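Long-range contacts in halotolerant alpha-type carbonic anhydrase (dCA II) (Dunaliella salina, PDB 1Y7W), which catalyses the reversible hydration of carbon dioxide to bicarbonate at a zinc site, in an alga adapted to high salt: residues 131-139 against 271-279; 161-170 against 236-244. All coordinates share one frame; numbering follows the deposited sequence.

Contact 1 (131-139 against 271-279) and contact 2 (161-170 against 236-244) flank the zinc centre, their centres about 17 Å apart. Contact 1 supplies the zinc ligand His132. Contact 2 brings the side chain of Trp242 to about 5 Å from the zinc, and the side chains of Val168 and His132 lie about 4 Å and 5 Å from a bound acetic acid, probably from the crystallisation liquor. The contacts meet where the edge-to-face rings of His138 and Trp242 pack, His138 CE1 lying 3.7 Å from Trp242 CE3, and where Arg276 NH2 lies 3.7 Å from Cys236 SG. Both reach one central sheet, and in sequence contact 2 is nested inside the loop closed by contact 1.

Contact 1 (131-139 against 271-279). With ZN (zinc ion), chain D.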
loop_
_atom_site.group_PDB
_atom_site.type_symbol
_atom_site.label_atom_id
_atom_site.label_comp_id
_atom_site.label_asym_id
_atom_site.label_seq_id
_atom_site.Cartn_x
_atom_site.Cartn_y
_atom_site.Cartn_z
ATOM N N PHE A 131 3.053 -4.942 -0.931
ATOM C CA PHE A 131 2.900 -5.335 0.473
ATOM C C PHE A 131 4.079 -4.956 1.372
ATOM O O PHE A 131 5.224 -4.865 0.913
ATOM C CB PHE A 131 2.771 -6.868 0.586
ATOM C CG PHE A 131 1.571 -7.460 -0.119
ATOM C CD1 PHE A 131 1.646 -7.836 -1.457
ATOM C CD2 PHE A 131 0.368 -7.629 0.570
ATOM C CE1 PHE A 131 0.530 -8.363 -2.087
ATOM C CE2 PHE A 131 -0.762 -8.154 -0.036
ATOM C CZ PHE A 131 -0.685 -8.521 -1.381
ATOM N N HIS A 132 3.779 -4.795 2.660
ATOM C CA HIS A 132 4.847 -4.559 3.660
ATOM C C HIS A 132 4.565 -5.779 4.550
ATOM O O HIS A 132 3.483 -5.893 5.141
ATOM C CB HIS A 132 4.652 -3.203 4.339
ATOM C CG HIS A 132 4.913 -2.064 3.399
ATOM N ND1 HIS A 132 6.184 -1.619 3.122
ATOM C CD2 HIS A 132 4.086 -1.390 2.555
ATOM C CE1 HIS A 132 6.138 -0.700 2.165
ATOM N NE2 HIS A 132 4.878 -0.548 1.803
ATOM N N HIS A 133 5.538 -6.703 4.549
ATOM C CA HIS A 133 5.377 -7.996 5.203
ATOM C C HIS A 133 6.137 -8.220 6.504
ATOM O O HIS A 133 7.255 -7.736 6.684
ATOM C CB HIS A 133 5.656 -9.155 4.183
ATOM C CG HIS A 133 6.682 -8.841 3.099
ATOM N ND1 HIS A 133 8.044 -8.825 3.311
ATOM C CD2 HIS A 133 6.516 -8.574 1.776
ATOM C CE1 HIS A 133 8.670 -8.572 2.172
ATOM N NE2 HIS A 133 7.761 -8.416 1.223
ATOM N N PHE A 134 5.474 -8.979 7.381
ATOM C CA PHE A 134 5.907 -9.338 8.719
ATOM C C PHE A 134 5.693 -8.255 9.768
ATOM O O PHE A 134 5.332 -8.565 10.906
ATOM C CB PHE A 134 7.310 -9.880 8.693
ATOM C CG PHE A 134 7.352 -11.250 8.064
ATOM C CD1 PHE A 134 6.850 -12.366 8.759
ATOM C CD2 PHE A 134 7.731 -11.414 6.735
ATOM C CE1 PHE A 134 6.735 -13.605 8.099
ATOM C CE2 PHE A 134 7.616 -12.626 6.095
ATOM C CZ PHE A 134 7.122 -13.719 6.766
ATOM N N LEU A 135 5.881 -6.983 9.403
ATOM C CA LEU A 135 5.511 -5.929 10.327
ATOM C C LEU A 135 4.813 -4.867 9.459
ATOM O O LEU A 135 5.378 -4.502 8.442
ATOM C CB LEU A 135 6.736 -5.279 11.005
ATOM C CG LEU A 135 7.357 -6.076 12.187
ATOM C CD1 LEU A 135 8.514 -5.250 12.761
ATOM C CD2 LEU A 135 6.247 -6.358 13.249
ATOM N N SER A 136 3.654 -4.388 9.861
ATOM C CA SER A 136 2.959 -3.339 9.140
ATOM C C SER A 136 3.693 -1.977 9.301
ATOM O O SER A 136 4.473 -1.781 10.269
ATOM C CB SER A 136 1.527 -3.193 9.660
ATOM O OG SER A 136 1.540 -2.887 11.046
ATOM N N GLU A 137 3.480 -1.065 8.346
ATOM C CA GLU A 137 4.059 0.289 8.442
ATOM C C GLU A 137 3.189 1.116 9.404
ATOM O O GLU A 137 3.673 1.656 10.417
ATOM C CB GLU A 137 4.105 0.913 7.035
ATOM C CG GLU A 137 5.055 0.116 6.155
ATOM C CD GLU A 137 5.678 0.965 5.041
ATOM O OE1 GLU A 137 4.917 1.593 4.273
ATOM O OE2 GLU A 137 6.906 0.993 4.941
ATOM N N HIS A 138 1.894 1.239 9.118
ATOM C CA HIS A 138 1.054 1.944 10.102
ATOM C C HIS A 138 0.771 1.010 11.290
ATOM O O HIS A 138 0.899 -0.214 11.141
ATOM C CB HIS A 138 -0.320 2.324 9.548
ATOM C CG HIS A 138 -0.252 3.382 8.503
ATOM N ND1 HIS A 138 0.045 3.092 7.181
ATOM C CD2 HIS A 138 -0.348 4.734 8.591
ATOM C CE1 HIS A 138 0.135 4.228 6.504
ATOM N NE2 HIS A 138 -0.093 5.234 7.329
ATOM N N THR A 139 0.465 1.609 12.447
ATOM C CA THR A 139 0.024 0.839 13.609
ATOM C C THR A 139 -1.360 1.422 13.930
ATOM O O THR A 139 -1.673 2.547 13.515
ATOM C CB THR A 139 0.947 0.996 14.857
ATOM O OG1 THR A 139 1.158 2.377 15.143
ATOM C CG2 THR A 139 2.264 0.276 14.659
ATOM N N ASP A 271 15.762 -7.524 2.763
ATOM C CA ASP A 271 15.199 -7.429 4.107
ATOM C C ASP A 271 13.830 -8.070 4.005
ATOM O O ASP A 271 12.978 -7.667 3.183
ATOM C CB ASP A 271 15.053 -5.967 4.559
ATOM C CG ASP A 271 16.401 -5.298 4.812
ATOM O OD1 ASP A 271 17.160 -5.798 5.695
ATOM O OD2 ASP A 271 16.696 -4.301 4.117
ATOM N N VAL A 272 13.595 -9.052 4.859
ATOM C CA VAL A 272 12.336 -9.756 4.831
ATOM C C VAL A 272 11.252 -8.946 5.539
ATOM O O VAL A 272 10.083 -9.161 5.288
ATOM C CB VAL A 272 12.504 -11.123 5.497
ATOM C CG1 VAL A 272 11.211 -11.854 5.523
ATOM C CG2 VAL A 272 13.515 -11.954 4.714
ATOM N N VAL A 273 11.633 -8.041 6.436
ATOM C CA VAL A 273 10.644 -7.228 7.157
ATOM C C VAL A 273 10.823 -5.789 6.543
ATOM O O VAL A 273 11.742 -5.032 6.907
ATOM C CB VAL A 273 10.922 -7.218 8.685
ATOM C CG1 VAL A 273 9.763 -6.521 9.414
ATOM C CG2 VAL A 273 11.034 -8.688 9.228
ATOM N N ASN A 274 9.931 -5.419 5.621
ATOM C CA ASN A 274 10.121 -4.150 4.903
ATOM C C ASN A 274 9.219 -2.990 5.266
ATOM O O ASN A 274 8.470 -2.450 4.408
ATOM C CB ASN A 274 10.023 -4.452 3.391
ATOM C CG ASN A 274 8.648 -4.973 2.984
ATOM O OD1 ASN A 274 7.983 -5.659 3.768
ATOM N ND2 ASN A 274 8.217 -4.676 1.734
ATOM N N ASN A 275 9.214 -2.634 6.549
ATOM C CA ASN A 275 8.436 -1.499 7.015
ATOM C C ASN A 275 9.305 -0.313 7.436
ATOM O O ASN A 275 10.346 -0.467 8.125
ATOM C CB ASN A 275 7.553 -1.875 8.228
ATOM C CG ASN A 275 8.403 -2.318 9.431
ATOM O OD1 ASN A 275 9.277 -3.134 9.270
ATOM N ND2 ASN A 275 8.142 -1.771 10.598
ATOM N N ARG A 276 8.852 0.895 7.045
ATOM C CA ARG A 276 9.525 2.103 7.507
ATOM C C ARG A 276 8.946 2.365 8.924
ATOM O O ARG A 276 7.742 2.142 9.169
ATOM C CB ARG A 276 9.157 3.335 6.665
ATOM C CG ARG A 276 9.918 4.559 7.168
ATOM C CD ARG A 276 9.399 5.820 6.388
ATOM N NE ARG A 276 10.271 6.987 6.597
ATOM C CZ ARG A 276 9.993 8.210 6.160
ATOM N NH1 ARG A 276 8.851 8.413 5.502
ATOM N NH2 ARG A 276 10.845 9.227 6.374
ATOM N N MET A 277 9.773 2.852 9.848
ATOM C CA MET A 277 9.264 3.153 11.210
ATOM C C MET A 277 8.201 4.278 11.229
ATOM O O MET A 277 8.147 5.150 10.318
ATOM C CB MET A 277 10.425 3.585 12.103
ATOM C CG MET A 277 11.144 4.781 11.511
ATOM S SD MET A 277 12.791 5.075 12.226
ATOM C CE MET A 277 12.330 5.217 13.941
ATOM N N ILE A 278 7.369 4.308 12.259
ATOM C CA ILE A 278 6.344 5.351 12.301
ATOM C C ILE A 278 6.975 6.747 12.492
ATOM O O ILE A 278 8.064 6.885 13.039
ATOM C CB ILE A 278 5.235 5.108 13.374
ATOM C CG1 ILE A 278 5.871 4.867 14.695
ATOM C CG2 ILE A 278 4.286 3.917 12.949
ATOM C CD1 ILE A 278 4.853 4.928 15.827
ATOM N N GLN A 279 6.251 7.765 12.052
ATOM C CA GLN A 279 6.740 9.143 12.012
ATOM C C GLN A 279 5.942 10.055 12.893
ATOM O O GLN A 279 4.811 9.764 13.231
ATOM C CB GLN A 279 6.650 9.642 10.555
ATOM C CG GLN A 279 7.430 8.772 9.544
ATOM C CD GLN A 279 8.930 8.935 9.669
ATOM O OE1 GLN A 279 9.463 10.058 9.678
ATOM N NE2 GLN A 279 9.632 7.814 9.809
HETATM ZN ZN ZN D . 3.880 0.758 0.549
HETATM O O HOH W 1 6.341 0.906 11.132
HETATM O O HOH W 2 5.362 1.947 0.333
#
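The His132 ring bridges Asn274 O and the zinc. His132 CB and CG lie by Asn274 O, CB at 3.9 Å; with CG beside the backbone N (chi1 -69°), ND1 gives that oxygen a 2.8 Å bond in the ring plane, straight at 178°; CD2 and CE1 flank NE2, which binds zinc at 2.1 Å. The ND1 bond and the zinc together fix the ring's rotation, and the bond probably makes NE2 a somewhat better donor. Asn274 O is thus a second-shell partner in the alpha-carbonic anhydrase zinc site, where His130 and His150 are the other histidine ligands. The Asn274 amide suits its place by doing two jobs: OD1 accepts from His133 N at 2.8 Å, while ND2 gives a bond to Phe131 O at 3.1 Å. OD1 also sits over a face of the His133 ring, whose ND1 donates in plane to Val272 O at 2.9 Å while NE2 is hydrogen-bonded to Gly100 N. A leucine in place of His133 would probably leave Val272 O and Gly100 N without their mates. Beyond, Glu137 OE2 takes Arg276 N at 2.9 Å, and its OE1, over the His132 ring, bonds Thr232 OG1. Phe134 CD2 rests 3.7 Å from Val272 CG1.

Contact 2 (161-170 against 236-244); sequences VATAQLAVIG and CDERVKWHV
Val168 is the bump that Trp242 receives: its CB stands 3.9 Å from the centroid of the indole six-membered ring, 14° off the normal, in a CH-pi contact. With CG1 anti to the backbone N (chi1 175°), that methyl reaches Trp242 CZ3 at 3.3 Å, while CG2 turns to Val240 CG1, which overlies the rim of the same indole face. Branched valines suit this flat surface. In relatives the equivalent valines and tryptophan line the hydrophobic carbon dioxide pocket, and probably do so here.

Leu166 to Gly170 run parallel to Val240 to Val244: the N atoms of Leu166, Val168 and Gly170 donate to the O atoms of Arg239, Lys241 and His243, while Lys241 N and His243 N donate back to Leu166 O and Val168 O. The other face, with Ala167, Lys241, Ile169 and His243, is shaped differently. The short Ala167 CB fits beside His243 CE1, 4.0 Å away. His243 ND1 also grips Val168 O, at 3.2 Å, from well above the carbonyl plane. Toward the start of the pair, Gln165, bent at chi2 (73°), folds back so that its NE2 bonds Leu166 O and lies 3.5 Å from Lys241 CG.

Just before the two strands begin, the long Arg239 fills the hollow left by the turn at 161-164. Its guanidinium is sandwiched between Ala162 O on one face and Leu166 CD1 on the other, while Arg239 NH2 donates in the guanidinium plane to Ala164 O at 2.8 Å. Asp237 OD2 makes a salt bridge with Arg239 NE at 2.8 Å, holding the flat group in its slot.

Strands 166-175 and 240-251 form the one parallel pair of an otherwise antiparallel sheet, flanked by strands 147-155 and 224-229; Ile115 and Ile117 of strand 114-117 cover the Ala167, Lys241 and His243 side.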
loop_
_atom_site.group_PDB
_atom_site.type_symbol
_atom_site.label_atom_id
_atom_site.label_comp_id
_atom_site.label_asym_id
_atom_site.label_seq_id
_atom_site.Cartn_x
_atom_site.Cartn_y
_atom_site.Cartn_z
ATOM N N VAL A 161 3.737 13.720 -14.007
ATOM C CA VAL A 161 3.659 12.458 -13.278
ATOM C C VAL A 161 4.626 12.457 -12.093
ATOM O O VAL A 161 4.306 11.906 -11.046
ATOM C CB VAL A 161 3.952 11.233 -14.221
ATOM C CG1 VAL A 161 4.469 10.027 -13.435
ATOM C CG2 VAL A 161 2.675 10.834 -14.910
ATOM N N ALA A 162 5.794 13.088 -12.248
ATOM C CA ALA A 162 6.756 13.107 -11.134
ATOM C C ALA A 162 6.291 13.807 -9.869
ATOM O O ALA A 162 6.828 13.533 -8.809
ATOM C CB ALA A 162 8.104 13.732 -11.556
ATOM N N THR A 163 5.342 14.724 -9.963
ATOM C CA THR A 163 4.854 15.426 -8.806
ATOM C C THR A 163 3.364 15.243 -8.597
ATOM O O THR A 163 2.739 16.009 -7.846
ATOM C CB THR A 163 5.123 16.919 -8.935
ATOM O OG1 THR A 163 4.386 17.427 -10.060
ATOM C CG2 THR A 163 6.625 17.151 -9.182
ATOM N N ALA A 164 2.800 14.227 -9.249
ATOM C CA ALA A 164 1.359 13.972 -9.188
ATOM C C ALA A 164 0.781 13.707 -7.805
ATOM O O ALA A 164 1.455 13.114 -6.936
ATOM C CB ALA A 164 1.014 12.770 -10.115
ATOM N N GLN A 165 -0.443 14.186 -7.581
ATOM C CA GLN A 165 -1.113 13.898 -6.302
ATOM C C GLN A 165 -1.384 12.372 -6.302
ATOM O O GLN A 165 -1.863 11.815 -7.340
ATOM C CB GLN A 165 -2.451 14.639 -6.235
ATOM C CG GLN A 165 -3.248 14.209 -5.033
ATOM C CD GLN A 165 -2.644 14.786 -3.760
ATOM O OE1 GLN A 165 -2.633 16.002 -3.604
ATOM N NE2 GLN A 165 -2.167 13.916 -2.830
ATOM N N LEU A 166 -1.040 11.693 -5.191
ATOM C CA LEU A 166 -1.335 10.272 -5.068
ATOM C C LEU A 166 -2.386 10.010 -3.976
ATOM O O LEU A 166 -2.592 10.846 -3.091
ATOM C CB LEU A 166 -0.059 9.461 -4.701
ATOM C CG LEU A 166 1.138 9.608 -5.653
ATOM C CD1 LEU A 166 2.298 8.705 -5.185
ATOM C CD2 LEU A 166 0.646 9.162 -7.077
ATOM N N ALA A 167 -3.072 8.866 -4.057
ATOM C CA ALA A 167 -4.013 8.476 -2.984
ATOM C C ALA A 167 -3.670 7.030 -2.720
ATOM O O ALA A 167 -3.593 6.237 -3.681
ATOM C CB ALA A 167 -5.453 8.576 -3.459
ATOM N N VAL A 168 -3.423 6.662 -1.458
ATOM C CA VAL A 168 -3.083 5.271 -1.199
ATOM C C VAL A 168 -4.065 4.679 -0.175
ATOM O O VAL A 168 -4.446 5.346 0.822
ATOM C CB VAL A 168 -1.599 5.118 -0.718
ATOM C CG1 VAL A 168 -1.301 3.600 -0.321
ATOM C CG2 VAL A 168 -0.647 5.611 -1.849
ATOM N N ILE A 169 -4.454 3.437 -0.436
ATOM C CA ILE A 169 -5.367 2.735 0.431
ATOM C C ILE A 169 -4.533 1.717 1.178
ATOM O O ILE A 169 -3.781 0.975 0.563
ATOM C CB ILE A 169 -6.459 2.054 -0.388
ATOM C CG1 ILE A 169 -7.426 3.171 -0.855
ATOM C CG2 ILE A 169 -7.197 1.027 0.430
ATOM C CD1 ILE A 169 -8.470 2.768 -1.918
ATOM N N GLY A 170 -4.655 1.701 2.498
ATOM C CA GLY A 170 -3.833 0.777 3.273
ATOM C C GLY A 170 -4.774 -0.226 3.895
ATOM O O GLY A 170 -5.749 0.202 4.494
ATOM N N CYS A 236 10.355 9.743 -0.174
ATOM C CA CYS A 236 9.414 10.172 0.861
ATOM C C CYS A 236 8.590 11.397 0.464
ATOM O O CYS A 236 8.214 12.182 1.308
ATOM C CB CYS A 236 10.183 10.521 2.129
ATOM S SG CYS A 236 11.255 9.157 2.691
ATOM N N ASP A 237 8.337 11.564 -0.827
ATOM C CA ASP A 237 7.567 12.727 -1.274
ATOM C C ASP A 237 6.264 12.906 -0.519
ATOM O O ASP A 237 5.487 11.978 -0.439
ATOM C CB ASP A 237 7.128 12.589 -2.748
ATOM C CG ASP A 237 8.223 12.060 -3.684
ATOM O OD1 ASP A 237 9.288 11.549 -3.268
ATOM O OD2 ASP A 237 7.983 12.107 -4.903
ATOM N N GLU A 238 5.971 14.132 -0.081
ATOM C CA GLU A 238 4.750 14.457 0.640
ATOM C C GLU A 238 3.590 14.797 -0.322
ATOM O O GLU A 238 3.148 15.958 -0.429
ATOM C CB GLU A 238 5.043 15.588 1.605
ATOM C CG GLU A 238 5.930 15.030 2.782
ATOM C CD GLU A 238 6.259 16.024 3.868
ATOM O OE1 GLU A 238 6.913 15.609 4.843
ATOM O OE2 GLU A 238 5.885 17.210 3.769
ATOM N N ARG A 239 3.140 13.773 -1.040
ATOM C CA ARG A 239 2.074 13.932 -2.042
ATOM C C ARG A 239 1.082 12.792 -1.978
ATOM O O ARG A 239 0.490 12.381 -2.990
ATOM C CB ARG A 239 2.716 14.096 -3.450
ATOM C CG ARG A 239 3.488 12.902 -3.989
ATOM C CD ARG A 239 4.437 13.344 -5.165
ATOM N NE ARG A 239 5.256 12.234 -5.665
ATOM C CZ ARG A 239 4.912 11.385 -6.623
ATOM N NH1 ARG A 239 5.775 10.482 -6.973
ATOM N NH2 ARG A 239 3.708 11.412 -7.237
ATOM N N VAL A 240 0.846 12.302 -0.762
ATOM C CA VAL A 240 -0.103 11.193 -0.606
ATOM C C VAL A 240 -1.285 11.422 0.306
ATOM O O VAL A 240 -1.104 11.783 1.468
ATOM C CB VAL A 240 0.585 9.915 -0.038
ATOM C CG1 VAL A 240 -0.470 8.795 0.166
ATOM C CG2 VAL A 240 1.662 9.439 -0.981
ATOM N N LYS A 241 -2.504 11.200 -0.204
ATOM C CA LYS A 241 -3.683 11.262 0.665
ATOM C C LYS A 241 -3.821 9.783 1.132
ATOM O O LYS A 241 -4.049 8.875 0.310
ATOM C CB LYS A 241 -4.931 11.667 -0.117
ATOM C CG LYS A 241 -4.840 13.054 -0.690
ATOM C CD LYS A 241 -4.403 14.102 0.327
ATOM C CE LYS A 241 -4.562 15.486 -0.271
ATOM N NZ LYS A 241 -4.102 16.493 0.764
ATOM N N TRP A 242 -3.665 9.550 2.440
ATOM C CA TRP A 242 -3.716 8.200 2.965
ATOM C C TRP A 242 -5.126 7.811 3.412
ATOM O O TRP A 242 -5.884 8.649 3.939
ATOM C CB TRP A 242 -2.718 8.047 4.171
ATOM C CG TRP A 242 -1.310 7.752 3.709
ATOM C CD1 TRP A 242 -0.270 8.648 3.519
ATOM C CD2 TRP A 242 -0.827 6.490 3.328
ATOM N NE1 TRP A 242 0.844 7.992 3.051
ATOM C CE2 TRP A 242 0.522 6.656 2.926
ATOM C CE3 TRP A 242 -1.405 5.211 3.287
ATOM C CZ2 TRP A 242 1.313 5.582 2.494
ATOM C CZ3 TRP A 242 -0.634 4.145 2.870
ATOM C CH2 TRP A 242 0.731 4.339 2.471
ATOM N N HIS A 243 -5.468 6.544 3.201
ATOM C CA HIS A 243 -6.767 6.008 3.629
ATOM C C HIS A 243 -6.415 4.644 4.259
ATOM O O HIS A 243 -6.243 3.652 3.559
ATOM C CB HIS A 243 -7.714 5.809 2.431
ATOM C CG HIS A 243 -7.840 7.005 1.535
ATOM N ND1 HIS A 243 -6.812 7.438 0.718
ATOM C CD2 HIS A 243 -8.856 7.884 1.357
ATOM C CE1 HIS A 243 -7.184 8.545 0.097
ATOM N NE2 HIS A 243 -8.415 8.839 0.467
ATOM N N VAL A 244 -6.284 4.594 5.579
ATOM C CA VAL A 244 -5.931 3.353 6.256
ATOM C C VAL A 244 -7.179 2.696 6.874
ATOM O O VAL A 244 -7.729 3.222 7.830
ATOM C CB VAL A 244 -4.877 3.643 7.338
ATOM C CG1 VAL A 244 -4.446 2.351 7.993
ATOM C CG2 VAL A 244 -3.683 4.324 6.696
HETATM O O HOH W 3 3.343 9.843 -9.759
HETATM O O HOH W 4 7.711 14.495 -6.324
HETATM O O HOH W 5 -1.088 15.369 -0.348
#